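Local coordinates for protein hydrolase (Thermococcus thioreducens, PDB 6IAH) that hydrolyses phosphate esters of diverse substrates as a magnesium-binding phosphatase of the haloacid dehalogenase superfamily, possibly including phosphoglycolate, at residues T22-A26 with V59-I64. Numbering follows the deposited sequence.
Sequences TKLTA and VSEALI
Thr22 meets helix 56-68 through its methyl: CG2, placed anti to the backbone N (chi1 -61° for OG1), comes to 3.6 Å from Ser60 OG. The same CG2 lies 3.8 Å from Leu63 CD1, the side chains of Thr22 and Leu63 crossing at about a right angle. Val59 CG1 touches this methyl more loosely, at 4.1 Å. The torsion that sends CG2 across the interface keeps OG1 beside the backbone N, and this hydroxyl is hydrogen-bonded to the carbonyl of Tyr18, one turn back. Thr25 repeats the pattern: its CG2 lies 3.9 Å from Ser60 CB, while OG1 bonds to the carbonyl of Ala21. The nearest CA pair is Ala26 and Ile64, 5.2 Å apart, and the small side chain lets Ile64 CG1 come to 3.6 Å from Ala26 CA. Ala26 CB is 3.8 Å from Ile64 CG1 and also touches Leu63 CB. The short segments pass at 8.9 Å between axes, crossing at -49°, consistent with small contact points (Ala26, Ser60, the threonine methyls) and Leu63 and Ile64 fitted beside them. Phe105 of helix 100-110 touches Thr22, Thr25 and Ser60. Both helices follow strand 2-5 and its DxD motif, with no strand between the two segments, consistent with the helical (C1-type) cap of HAD phosphatases. Ser60 OG bonds to the carbonyl of Asp56, so all three hydroxyls are satisfied within their own helices. No polar bond crosses; what remains is van der Waals contact of methyls and methylenes, the Thr22 methyl also lying against the already bonded Ser60 oxygen.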
loop_
_atom_site.group_PDB
_atom_site.type_symbol
_atom_site.label_atom_id
_atom_site.label_comp_id
_atom_site.label_asym_id
_atom_site.label_seq_id
_atom_site.Cartn_x
_atom_site.Cartn_y
_atom_site.Cartn_z
ATOM N N THR A 22 -10.888 -1.097 5.386
ATOM C CA THR A 22 -10.635 -1.715 6.663
ATOM C C THR A 22 -11.802 -1.381 7.620
ATOM O O THR A 22 -12.413 -2.254 8.255
ATOM C CB THR A 22 -9.266 -1.286 7.197
ATOM O OG1 THR A 22 -8.223 -1.715 6.261
ATOM C CG2 THR A 22 -8.974 -1.869 8.586
ATOM N N LYS A 23 -12.142 -0.105 7.662
ATOM C CA LYS A 23 -13.267 0.337 8.479
ATOM C C LYS A 23 -14.585 -0.352 8.116
ATOM O O LYS A 23 -15.200 -0.949 8.958
ATOM C CB LYS A 23 -13.413 1.838 8.329
ATOM C CG LYS A 23 -14.609 2.432 9.058
ATOM C CD LYS A 23 -14.953 3.790 8.438
ATOM C CE LYS A 23 -15.614 4.701 9.434
ATOM N NZ LYS A 23 -17.015 4.410 9.704
ATOM N N LEU A 24 -14.984 -0.332 6.866
ATOM C CA LEU A 24 -16.209 -0.971 6.469
ATOM C C LEU A 24 -16.230 -2.488 6.680
ATOM O O LEU A 24 -17.251 -3.078 7.059
ATOM C CB LEU A 24 -16.549 -0.655 5.003
ATOM C CG LEU A 24 -16.750 0.814 4.661
ATOM C CD1 LEU A 24 -17.060 0.879 3.173
ATOM C CD2 LEU A 24 -17.870 1.443 5.512
ATOM N N THR A 25 -15.125 -3.143 6.398
ATOM C CA THR A 25 -15.047 -4.581 6.693
ATOM C C THR A 25 -15.241 -4.906 8.187
ATOM O O THR A 25 -16.002 -5.791 8.527
ATOM C CB THR A 25 -13.671 -5.100 6.271
ATOM O OG1 THR A 25 -13.552 -4.832 4.883
ATOM C CG2 THR A 25 -13.502 -6.519 6.634
ATOM N N ALA A 26 -14.563 -4.185 9.057
ATOM C CA ALA A 26 -14.677 -4.410 10.473
ATOM C C ALA A 26 -16.110 -4.121 10.866
ATOM O O ALA A 26 -16.698 -4.890 11.630
ATOM C CB ALA A 26 -13.714 -3.562 11.273
ATOM N N VAL A 59 -5.484 -6.701 9.850
ATOM C CA VAL A 59 -5.756 -5.479 10.606
ATOM C C VAL A 59 -7.255 -5.436 10.884
ATOM O O VAL A 59 -7.624 -5.124 11.997
ATOM C CB VAL A 59 -5.324 -4.178 9.890
ATOM C CG1 VAL A 59 -5.657 -2.918 10.753
ATOM C CG2 VAL A 59 -3.819 -4.155 9.637
ATOM N N SER A 60 -8.093 -5.766 9.886
ATOM C CA SER A 60 -9.554 -5.755 10.059
ATOM C C SER A 60 -9.926 -6.722 11.186
ATOM O O SER A 60 -10.698 -6.380 12.102
ATOM C CB SER A 60 -10.276 -6.123 8.754
ATOM O OG SER A 60 -10.002 -5.216 7.691
ATOM N N GLU A 61 -9.364 -7.926 11.154
ATOM C CA GLU A 61 -9.616 -8.909 12.195
ATOM C C GLU A 61 -9.327 -8.463 13.621
ATOM O O GLU A 61 -10.154 -8.668 14.519
ATOM C CB GLU A 61 -8.847 -10.240 11.901
ATOM C CG GLU A 61 -9.151 -11.322 12.907
ATOM C CD GLU A 61 -8.314 -12.621 12.574
ATOM O OE1 GLU A 61 -7.711 -12.646 11.521
ATOM O OE2 GLU A 61 -8.283 -13.555 13.376
ATOM N N ALA A 62 -8.176 -7.824 13.790
ATOM C CA ALA A 62 -7.762 -7.252 15.033
ATOM C C ALA A 62 -8.810 -6.220 15.493
ATOM O O ALA A 62 -9.217 -6.262 16.606
ATOM C CB ALA A 62 -6.404 -6.586 14.888
ATOM N N LEU A 63 -9.225 -5.355 14.597
ATOM C CA LEU A 63 -10.174 -4.278 14.982
ATOM C C LEU A 63 -11.533 -4.753 15.364
ATOM O O LEU A 63 -12.218 -4.133 16.216
ATOM C CB LEU A 63 -10.267 -3.244 13.861
ATOM C CG LEU A 63 -9.017 -2.377 13.730
ATOM C CD1 LEU A 63 -9.056 -1.681 12.417
ATOM C CD2 LEU A 63 -8.863 -1.374 14.885
ATOM N N ILE A 64 -11.951 -5.829 14.731
ATOM C CA ILE A 64 -13.231 -6.495 15.029
ATOM C C ILE A 64 -13.242 -7.025 16.453
ATOM O O ILE A 64 -14.126 -6.672 17.286
ATOM C CB ILE A 64 -13.557 -7.637 14.043
ATOM C CG1 ILE A 64 -13.826 -7.077 12.675
ATOM C CG2 ILE A 64 -14.796 -8.430 14.513
ATOM C CD1 ILE A 64 -13.728 -8.127 11.576
#